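Local coordinates for protein putative uronate isomerase (Thermotoga maritima, PDB 4NAR) that is of unproven function but, judged by its family, may act as a lactate racemase or a related isomerase, at residues R41-H46 with L221-E226; G193-P198 with A248-C253; V32-T37 with F146-T151. One frame throughout, in Å; residues are numbered along the deposited sequence.

Contact 1: residues R41-H46 with L221-E226; sequences RVDFTH and LNMVYE. With ACT (acetate ion), chain E; SO4 (sulfate ion), chain C.
The Met223 side chain, built as selenomethionine, runs over one face of the Phe44 ring; this is a Met-aromatic contact. Met223 SE stands 3.9 Å from the centroid of the Phe44 ring and only 1° off its normal, while CG of Met223 comes within 3.5 Å of Phe44 CZ as a CH-pi neighbour. The bend at chi3 (-59°) then turns CE of Met223 away from the ring to end 3.5 Å from Asp43 OD2.

A second CH-pi contact places Asp43 CA over the Tyr225 ring, 4.3 Å from its centroid. Tyr225 CD1 also meets Phe44 CE2 at 3.8 Å, an oblique approach.

Polar bonds shape the turn itself. Asp43 OD1 accepts from both N and OG1 of Thr45, above the same face of the carboxylate; the bond from Thr45 N, 2.9 Å long, closes an Asx turn just before the helix. A water accepts from Arg41 NH1, donates to Asp43 OD2 and is hydrogen-bonded to Tyr225 OH. Arg41 NH2 donates to the acetate O at the guanidinium edge; a second approach, to the sulfate, is too short to be read with confidence. Both ions probably come from the crystallisation liquor; His154 and Lys164 also hold the sulfate.

The turn thus seats the start of helix 45-58 on strand 217-227, whose Val224 packs against helix 241-259 and whose Met223 bonds through its backbone to strand 144-150.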
loop_
_atom_site.group_PDB
_atom_site.type_symbol
_atom_site.label_atom_id
_atom_site.label_comp_id
_atom_site.label_asym_id
_atom_site.label_seq_id
_atom_site.Cartn_x
_atom_site.Cartn_y
_atom_site.Cartn_z
ATOM N N ARG A 41 -5.287 6.231 -0.747
ATOM C CA ARG A 41 -6.318 5.240 -0.421
ATOM C C ARG A 41 -7.726 5.816 -0.493
ATOM O O ARG A 41 -8.085 6.712 0.285
ATOM C CB ARG A 41 -6.091 4.662 0.975
ATOM C CG ARG A 41 -4.780 3.909 1.115
ATOM C CD ARG A 41 -4.910 2.514 0.539
ATOM N NE ARG A 41 -3.760 1.702 0.919
ATOM C CZ ARG A 41 -3.669 0.999 2.049
ATOM N NH1 ARG A 41 -4.677 0.987 2.926
ATOM N NH2 ARG A 41 -2.560 0.298 2.289
ATOM N N VAL A 42 -8.521 5.305 -1.427
ATOM C CA VAL A 42 -9.932 5.673 -1.493
ATOM C C VAL A 42 -10.736 4.683 -0.640
ATOM O O VAL A 42 -10.891 3.505 -1.001
ATOM C CB VAL A 42 -10.442 5.727 -2.960
ATOM C CG1 VAL A 42 -11.821 6.404 -3.045
ATOM C CG2 VAL A 42 -9.430 6.481 -3.827
ATOM N N ASP A 43 -11.230 5.167 0.500
ATOM C CA ASP A 43 -11.898 4.323 1.483
ATOM C C ASP A 43 -12.925 5.151 2.246
ATOM O O ASP A 43 -13.227 6.281 1.844
ATOM C CB ASP A 43 -10.868 3.686 2.440
ATOM C CG ASP A 43 -9.971 4.728 3.157
ATOM O OD1 ASP A 43 -10.454 5.817 3.586
ATOM O OD2 ASP A 43 -8.758 4.436 3.317
ATOM N N PHE A 44 -13.442 4.623 3.356
ATOM C CA PHE A 44 -14.430 5.381 4.127
ATOM C C PHE A 44 -13.912 5.933 5.475
ATOM O O PHE A 44 -14.690 6.115 6.437
ATOM C CB PHE A 44 -15.764 4.614 4.271
ATOM C CG PHE A 44 -15.636 3.257 4.926
ATOM C CD1 PHE A 44 -15.931 3.081 6.275
ATOM C CD2 PHE A 44 -15.232 2.155 4.193
ATOM C CE1 PHE A 44 -15.821 1.817 6.868
ATOM C CE2 PHE A 44 -15.119 0.897 4.780
ATOM C CZ PHE A 44 -15.415 0.728 6.114
ATOM N N THR A 45 -12.610 6.226 5.519
ATOM C CA THR A 45 -12.000 6.847 6.695
ATOM C C THR A 45 -12.839 7.996 7.252
ATOM O O THR A 45 -13.076 8.072 8.466
ATOM C CB THR A 45 -10.603 7.415 6.395
ATOM O OG1 THR A 45 -9.729 6.364 5.951
ATOM C CG2 THR A 45 -10.040 8.102 7.636
ATOM N N HIS A 46 -13.291 8.870 6.357
ATOM C CA HIS A 46 -14.040 10.063 6.746
ATOM C C HIS A 46 -15.257 9.759 7.630
ATOM O O HIS A 46 -15.552 10.526 8.549
ATOM C CB HIS A 46 -14.427 10.900 5.514
ATOM C CG HIS A 46 -15.429 10.244 4.603
ATOM N ND1 HIS A 46 -16.697 10.744 4.420
ATOM C CD2 HIS A 46 -15.325 9.149 3.806
ATOM C CE1 HIS A 46 -17.349 9.977 3.552
ATOM N NE2 HIS A 46 -16.541 9.009 3.168
ATOM N N LEU A 221 -8.852 -0.368 13.592
ATOM C CA LEU A 221 -10.160 -0.209 12.986
ATOM C C LEU A 221 -9.939 -0.579 11.516
ATOM O O LEU A 221 -9.558 0.264 10.696
ATOM C CB LEU A 221 -10.666 1.229 13.183
ATOM C CG LEU A 221 -10.770 1.661 14.658
ATOM C CD1 LEU A 221 -9.465 2.232 15.197
ATOM C CD2 LEU A 221 -11.907 2.651 14.892
ATOM N N ASN A 222 -10.122 -1.867 11.222
ATOM C CA ASN A 222 -9.728 -2.468 9.953
ATOM C C ASN A 222 -10.924 -2.490 8.982
ATOM O O ASN A 222 -11.885 -3.252 9.155
ATOM C CB ASN A 222 -9.188 -3.883 10.212
ATOM C CG ASN A 222 -8.378 -4.442 9.037
ATOM O OD1 ASN A 222 -8.567 -4.041 7.876
ATOM N ND2 ASN A 222 -7.460 -5.371 9.338
HETATM N N MSE A 223 -10.860 -1.631 7.971
HETATM C CA MSE A 223 -11.945 -1.472 7.014
HETATM C C MSE A 223 -11.860 -2.475 5.871
HETATM O O MSE A 223 -10.766 -2.861 5.438
HETATM C CB MSE A 223 -11.887 -0.075 6.403
HETATM C CG MSE A 223 -12.176 1.073 7.367
HETATM SE SE MSE A 223 -11.841 2.779 6.472
HETATM C CE MSE A 223 -9.966 2.570 6.007
ATOM N N VAL A 224 -13.021 -2.880 5.365
ATOM C CA VAL A 224 -13.099 -3.592 4.091
ATOM C C VAL A 224 -14.227 -2.953 3.267
ATOM O O VAL A 224 -15.290 -2.602 3.811
ATOM C CB VAL A 224 -13.332 -5.113 4.285
ATOM C CG1 VAL A 224 -13.217 -5.848 2.960
ATOM C CG2 VAL A 224 -12.338 -5.688 5.279
ATOM N N TYR A 225 -14.005 -2.788 1.966
ATOM C CA TYR A 225 -14.969 -2.092 1.128
ATOM C C TYR A 225 -14.856 -2.520 -0.331
ATOM O O TYR A 225 -13.858 -3.109 -0.762
ATOM C CB TYR A 225 -14.757 -0.579 1.213
ATOM C CG TYR A 225 -13.295 -0.233 1.091
ATOM C CD1 TYR A 225 -12.493 -0.167 2.223
ATOM C CD2 TYR A 225 -12.699 -0.005 -0.155
ATOM C CE1 TYR A 225 -11.135 0.120 2.129
ATOM C CE2 TYR A 225 -11.335 0.293 -0.260
ATOM C CZ TYR A 225 -10.561 0.347 0.888
ATOM O OH TYR A 225 -9.211 0.637 0.824
ATOM N N GLU A 226 -15.902 -2.203 -1.088
ATOM C CA GLU A 226 -15.858 -2.322 -2.536
ATOM C C GLU A 226 -15.744 -0.938 -3.148
ATOM O O GLU A 226 -16.139 0.062 -2.534
ATOM C CB GLU A 226 -17.117 -3.000 -3.061
ATOM C CG GLU A 226 -17.203 -4.458 -2.710
ATOM C CD GLU A 226 -18.638 -4.923 -2.604
ATOM O OE1 GLU A 226 -19.555 -4.066 -2.705
ATOM O OE2 GLU A 226 -18.848 -6.141 -2.417
HETATM C C ACT E . -2.762 0.274 5.223
HETATM O O ACT E . -2.366 -0.773 4.682
HETATM O OXT ACT E . -3.887 0.188 5.746
HETATM C CH3 ACT E . -1.930 1.529 5.226
HETATM S S SO4 C . -0.374 0.959 -0.637
HETATM O O1 SO4 C . -0.842 0.120 0.487
HETATM O O2 SO4 C . -0.164 2.340 -0.164
HETATM O O3 SO4 C . 0.889 0.468 -1.214
HETATM O O4 SO4 C . -1.424 0.939 -1.661
HETATM O O HOH W 1 -7.641 1.685 3.191
#

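Contact 2: residues G193-P198 with A248-C253; sequences GTVDNP and AYEKAC
Val195 and Tyr249 join the loop between helices 188-191 and 198-213 to helix 241-259, a loop-to-helix packing closed by one side-chain-to-backbone hydrogen bond. Tyr249 OH donates to Val195 O over 2.9 Å, with a C=O...donor angle of 127° and the hydroxyl tilted from the carbonyl plane. The acceptor lies at the edge of the tyrosine ring, near its plane. With CG anti to the backbone N (chi1 170°), Tyr249 extends from the helix far enough for its hydroxyl to reach the loop, although its CB does not head there directly.

The two branches of Val195 divide the apolar contact. CG1 of Val195 lies 3.9 Å from Tyr249 CE2, and the two side chains run past each other in opposite directions. Because chi1 of Val195 (175°) sets CG1 anti to the backbone N, CG2 falls beside that N and meets Cys253 CB at 3.7 Å, one helical turn farther along. Val195 therefore touches two residues four apart on the helix, with CG1 also near the aliphatic part of Glu250. The 165 Å² buried in total marks a small interface, and its outer side is exposed at Val195 and Glu250.

Beyond the direct contact, Arg200 makes a cation-pi interaction with Tyr249, and Phe159 packs on both Tyr249 and Cys253. Within the loop, Asn197 is the N-cap of helix 198-213: its OD1 accepts from Arg200 N, while its ND2 donates to Thr194 OG1, which is also hydrogen-bonded to Leu191 O. With chi1 at -70°, Cys253 SG lies beside its own backbone N and over one face of the Tyr249 ring, 3.2 Å above the plane and displaced toward the rim.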
loop_
_atom_site.group_PDB
_atom_site.type_symbol
_atom_site.label_atom_id
_atom_site.label_comp_id
_atom_site.label_asym_id
_atom_site.label_seq_id
_atom_site.Cartn_x
_atom_site.Cartn_y
_atom_site.Cartn_z
ATOM N N GLY A 193 -2.486 -11.504 -2.674
ATOM C CA GLY A 193 -3.679 -12.184 -2.185
ATOM C C GLY A 193 -3.464 -13.427 -1.312
ATOM O O GLY A 193 -4.353 -14.276 -1.218
ATOM N N THR A 194 -2.303 -13.537 -0.664
ATOM C CA THR A 194 -2.076 -14.553 0.366
ATOM C C THR A 194 -2.056 -13.887 1.742
ATOM O O THR A 194 -1.459 -12.824 1.907
ATOM C CB THR A 194 -0.720 -15.271 0.173
ATOM O OG1 THR A 194 0.348 -14.309 0.267
ATOM C CG2 THR A 194 -0.661 -15.983 -1.178
ATOM N N VAL A 195 -2.696 -14.512 2.729
ATOM C CA VAL A 195 -2.733 -13.967 4.082
ATOM C C VAL A 195 -1.336 -13.912 4.712
ATOM O O VAL A 195 -0.966 -12.913 5.336
ATOM C CB VAL A 195 -3.697 -14.776 4.998
ATOM C CG1 VAL A 195 -3.636 -14.256 6.452
ATOM C CG2 VAL A 195 -5.134 -14.707 4.449
ATOM N N ASP A 196 -0.566 -14.982 4.527
ATOM C CA ASP A 196 0.743 -15.132 5.167
ATOM C C ASP A 196 1.832 -15.241 4.085
ATOM O O ASP A 196 1.576 -15.781 3.002
ATOM C CB ASP A 196 0.736 -16.382 6.060
ATOM C CG ASP A 196 2.010 -16.518 6.904
ATOM O OD1 ASP A 196 2.241 -17.626 7.459
ATOM O OD2 ASP A 196 2.773 -15.525 7.028
ATOM N N ASN A 197 3.028 -14.731 4.385
ATOM C CA ASN A 197 4.114 -14.592 3.412
ATOM C C ASN A 197 5.305 -13.898 4.086
ATOM O O ASN A 197 5.178 -13.431 5.233
ATOM C CB ASN A 197 3.634 -13.780 2.206
ATOM C CG ASN A 197 3.037 -12.452 2.612
ATOM O OD1 ASN A 197 3.747 -11.547 3.085
ATOM N ND2 ASN A 197 1.717 -12.324 2.440
ATOM N N PRO A 198 6.466 -13.823 3.400
ATOM C CA PRO A 198 7.641 -13.289 4.117
ATOM C C PRO A 198 7.500 -11.860 4.663
ATOM O O PRO A 198 7.924 -11.613 5.801
ATOM C CB PRO A 198 8.752 -13.319 3.053
ATOM C CG PRO A 198 8.329 -14.396 2.096
ATOM C CD PRO A 198 6.824 -14.336 2.059
ATOM N N ALA A 248 -8.145 -8.939 13.529
ATOM C CA ALA A 248 -8.880 -8.064 12.614
ATOM C C ALA A 248 -8.386 -8.201 11.176
ATOM O O ALA A 248 -9.201 -8.221 10.234
ATOM C CB ALA A 248 -8.805 -6.599 13.077
ATOM N N TYR A 249 -7.064 -8.315 11.014
ATOM C CA TYR A 249 -6.441 -8.535 9.694
ATOM C C TYR A 249 -6.850 -9.861 9.053
ATOM O O TYR A 249 -7.078 -9.924 7.840
ATOM C CB TYR A 249 -4.905 -8.476 9.788
ATOM C CG TYR A 249 -4.158 -8.934 8.542
ATOM C CD1 TYR A 249 -4.144 -8.159 7.393
ATOM C CD2 TYR A 249 -3.468 -10.138 8.526
ATOM C CE1 TYR A 249 -3.459 -8.568 6.254
ATOM C CE2 TYR A 249 -2.777 -10.563 7.393
ATOM C CZ TYR A 249 -2.771 -9.775 6.261
ATOM O OH TYR A 249 -2.081 -10.197 5.135
ATOM N N GLU A 250 -6.918 -10.921 9.857
ATOM C CA GLU A 250 -7.278 -12.240 9.335
ATOM C C GLU A 250 -8.744 -12.288 8.899
ATOM O O GLU A 250 -9.084 -12.842 7.845
ATOM C CB GLU A 250 -6.968 -13.338 10.352
ATOM C CG GLU A 250 -5.531 -13.796 10.267
ATOM C CD GLU A 250 -5.031 -14.460 11.549
ATOM O OE1 GLU A 250 -5.773 -14.470 12.570
ATOM O OE2 GLU A 250 -3.883 -14.971 11.528
ATOM N N LYS A 251 -9.609 -11.696 9.710
ATOM C CA LYS A 251 -11.003 -11.588 9.338
ATOM C C LYS A 251 -11.123 -10.756 8.073
ATOM O O LYS A 251 -11.844 -11.139 7.142
ATOM C CB LYS A 251 -11.819 -10.967 10.466
ATOM C CG LYS A 251 -12.574 -11.998 11.302
ATOM C CD LYS A 251 -12.026 -12.064 12.739
ATOM C CE LYS A 251 -13.075 -12.591 13.741
ATOM N NZ LYS A 251 -12.650 -12.364 15.172
ATOM N N ALA A 252 -10.420 -9.622 8.049
ATOM C CA ALA A 252 -10.428 -8.732 6.892
ATOM C C ALA A 252 -10.067 -9.473 5.609
ATOM O O ALA A 252 -10.756 -9.343 4.595
ATOM C CB ALA A 252 -9.470 -7.574 7.101
ATOM N N CYS A 253 -8.987 -10.251 5.659
ATOM C CA CYS A 253 -8.501 -10.965 4.478
ATOM C C CYS A 253 -9.509 -11.989 3.933
ATOM O O CYS A 253 -9.628 -12.175 2.711
ATOM C CB CYS A 253 -7.187 -11.673 4.803
ATOM S SG CYS A 253 -5.786 -10.558 5.037
#

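Contact 3: residues V32-T37 with F146-T151; sequences VLVVHT and FFINGT. With ACT (acetate ion), chain E.
Strands 32-36 and 146-150 run parallel, their axes 4.8 Å apart at closest approach and 17° from alignment, and three backbone hydrogen bonds join them: Phe146 N to Leu33 O, Val35 N to Phe146 O, and Ile148 N to Val35 O. Val35 thus bonds through both N and O to the residues flanking Phe147, the alternation expected of a parallel pair. Past the last direct bond a water continues the link, accepting from Thr37 N and donating to Ile148 O.

Val34, Phe146 and Ile148 share one face of the sheet. The Phe146 ring, with CG beside its backbone N (chi1 -55°), leans back along the neighbouring strand until CE1 of Phe146 lies 3.5 Å from Val32 CG2. Both methyls of Val32 meet the ring at its edge. The branches of Val34 split between two partners: CG2 meets Phe146 CD1 obliquely at 4.1 Å, and CG1 reaches Ile148 CD1 at 3.8 Å. An alanine in place of Phe146 would remove the ring and would probably leave the Val32 methyls without their neighbour, opening a gap beneath Leu52 and Leu56 of helix 45-58.

On the other face Val35 and Phe147 lie side by side, with Val35 CB 3.7 Å from Phe147 CD1, and Phe245 meets the Phe147 ring edge-to-face. Near the C-terminal end of the strands, Gly150 N donates to OXT of the acetate over 3.2 Å, nearly straight at 170°. Buried valines and aromatic rings on both faces thus pack an apolar pair of strands, whereas polar groups gather at their C-terminal ends, where an acetate, probably from the crystallisation liquor, is bound.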
loop_
_atom_site.group_PDB
_atom_site.type_symbol
_atom_site.label_atom_id
_atom_site.label_comp_id
_atom_site.label_asym_id
_atom_site.label_seq_id
_atom_site.Cartn_x
_atom_site.Cartn_y
_atom_site.Cartn_z
ATOM N N VAL A 32 -5.325 12.050 22.261
ATOM C CA VAL A 32 -5.571 10.906 21.394
ATOM C C VAL A 32 -4.782 11.043 20.079
ATOM O O VAL A 32 -4.543 12.155 19.607
ATOM C CB VAL A 32 -7.089 10.806 21.106
ATOM C CG1 VAL A 32 -7.388 10.529 19.641
ATOM C CG2 VAL A 32 -7.748 9.783 22.019
ATOM N N LEU A 33 -4.363 9.919 19.495
ATOM C CA LEU A 33 -3.699 9.935 18.190
ATOM C C LEU A 33 -4.451 9.062 17.196
ATOM O O LEU A 33 -4.776 7.893 17.491
ATOM C CB LEU A 33 -2.245 9.450 18.300
ATOM C CG LEU A 33 -1.415 9.318 17.008
ATOM C CD1 LEU A 33 -1.262 10.664 16.303
ATOM C CD2 LEU A 33 -0.042 8.714 17.279
ATOM N N VAL A 34 -4.725 9.622 16.016
ATOM C CA VAL A 34 -5.340 8.852 14.946
ATOM C C VAL A 34 -4.372 8.716 13.781
ATOM O O VAL A 34 -4.011 9.707 13.129
ATOM C CB VAL A 34 -6.694 9.457 14.466
ATOM C CG1 VAL A 34 -7.262 8.651 13.285
ATOM C CG2 VAL A 34 -7.693 9.503 15.610
ATOM N N VAL A 35 -3.950 7.478 13.534
ATOM C CA VAL A 35 -3.107 7.138 12.394
ATOM C C VAL A 35 -4.025 6.674 11.252
ATOM O O VAL A 35 -4.864 5.778 11.445
ATOM C CB VAL A 35 -2.058 6.049 12.780
ATOM C CG1 VAL A 35 -1.188 5.690 11.588
ATOM C CG2 VAL A 35 -1.176 6.533 13.945
ATOM N N HIS A 36 -3.883 7.296 10.076
ATOM C CA HIS A 36 -4.806 7.077 8.959
ATOM C C HIS A 36 -4.066 6.877 7.639
ATOM O O HIS A 36 -2.873 7.190 7.531
ATOM C CB HIS A 36 -5.770 8.271 8.807
ATOM C CG HIS A 36 -5.067 9.594 8.648
ATOM N ND1 HIS A 36 -4.670 10.085 7.425
ATOM C CD2 HIS A 36 -4.683 10.510 9.573
ATOM C CE1 HIS A 36 -4.062 11.252 7.600
ATOM N NE2 HIS A 36 -4.060 11.531 8.889
ATOM N N THR A 37 -4.798 6.373 6.642
ATOM C CA THR A 37 -4.294 6.197 5.282
ATOM C C THR A 37 -4.174 7.559 4.591
ATOM O O THR A 37 -4.687 8.581 5.098
ATOM C CB THR A 37 -5.236 5.273 4.455
ATOM O OG1 THR A 37 -6.541 5.866 4.356
ATOM C CG2 THR A 37 -5.366 3.890 5.112
ATOM N N PHE A 146 -5.553 5.213 17.649
ATOM C CA PHE A 146 -6.507 4.543 16.784
ATOM C C PHE A 146 -5.906 4.444 15.408
ATOM O O PHE A 146 -5.565 5.450 14.798
ATOM C CB PHE A 146 -7.790 5.361 16.719
ATOM C CG PHE A 146 -8.374 5.656 18.071
ATOM C CD1 PHE A 146 -8.124 6.867 18.696
ATOM C CD2 PHE A 146 -9.164 4.710 18.726
ATOM C CE1 PHE A 146 -8.662 7.143 19.954
ATOM C CE2 PHE A 146 -9.698 4.974 19.978
ATOM C CZ PHE A 146 -9.450 6.197 20.593
ATOM N N PHE A 147 -5.751 3.229 14.921
ATOM C CA PHE A 147 -5.211 3.038 13.593
ATOM C C PHE A 147 -6.373 2.649 12.665
ATOM O O PHE A 147 -6.895 1.530 12.752
ATOM C CB PHE A 147 -4.176 1.913 13.592
ATOM C CG PHE A 147 -2.979 2.155 14.486
ATOM C CD1 PHE A 147 -1.764 2.585 13.946
ATOM C CD2 PHE A 147 -3.049 1.908 15.867
ATOM C CE1 PHE A 147 -0.637 2.784 14.770
ATOM C CE2 PHE A 147 -1.938 2.104 16.693
ATOM C CZ PHE A 147 -0.730 2.534 16.144
ATOM N N ILE A 148 -6.784 3.565 11.791
ATOM C CA ILE A 148 -7.827 3.257 10.817
ATOM C C ILE A 148 -7.131 2.753 9.552
ATOM O O ILE A 148 -6.552 3.529 8.773
ATOM C CB ILE A 148 -8.694 4.496 10.490
ATOM C CG1 ILE A 148 -9.185 5.156 11.786
ATOM C CG2 ILE A 148 -9.863 4.106 9.590
ATOM C CD1 ILE A 148 -9.899 6.487 11.575
ATOM N N ASN A 149 -7.158 1.443 9.352
ATOM C CA ASN A 149 -6.456 0.853 8.215
ATOM C C ASN A 149 -7.456 0.177 7.270
ATOM O O ASN A 149 -8.635 0.056 7.598
ATOM C CB ASN A 149 -5.403 -0.137 8.729
ATOM C CG ASN A 149 -5.993 -1.161 9.711
ATOM O OD1 ASN A 149 -6.296 -2.292 9.322
ATOM N ND2 ASN A 149 -6.143 -0.767 10.991
ATOM N N GLY A 150 -7.001 -0.265 6.106
ATOM C CA GLY A 150 -7.902 -0.872 5.143
ATOM C C GLY A 150 -7.279 -2.068 4.449
ATOM O O GLY A 150 -6.061 -2.068 4.144
ATOM N N THR A 151 -8.114 -3.076 4.174
ATOM C CA THR A 151 -7.609 -4.359 3.676
ATOM C C THR A 151 -8.055 -4.672 2.250
ATOM O O THR A 151 -9.258 -4.683 1.937
ATOM C CB THR A 151 -7.973 -5.535 4.618
ATOM O OG1 THR A 151 -7.328 -5.356 5.891
ATOM C CG2 THR A 151 -7.553 -6.869 4.013
HETATM C C ACT E . -2.762 0.274 5.223
HETATM O O ACT E . -2.366 -0.773 4.682
HETATM O OXT ACT E . -3.887 0.188 5.746
HETATM C CH3 ACT E . -1.930 1.529 5.226
HETATM O O HOH W 2 -7.331 5.747 7.564
#

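Along the chain contact 3 closes before contact 2 opens, while contact 1 interleaves with both. Contacts 1 and 3 have centres about 10 Å apart and share the mixed sheet, in which strand 144-150 lies between 31-36 and 217-227; Met223 N probably bonds to Asn149 O, and both contacts touch the acetate. Contact 2, with its centre about 16 Å from that of contact 1 and about 18 Å from that of contact 3, lies where helix 241-259 packs on that sheet: Ala252 CB approaches Asn222 OD1 at 3.7 Å and Thr151 OG1 at 3.3 Å. Segments distant in sequence are thus brought together on one sheet, with helix 241-259 against it and the crystal's acetate lying at the strand ends.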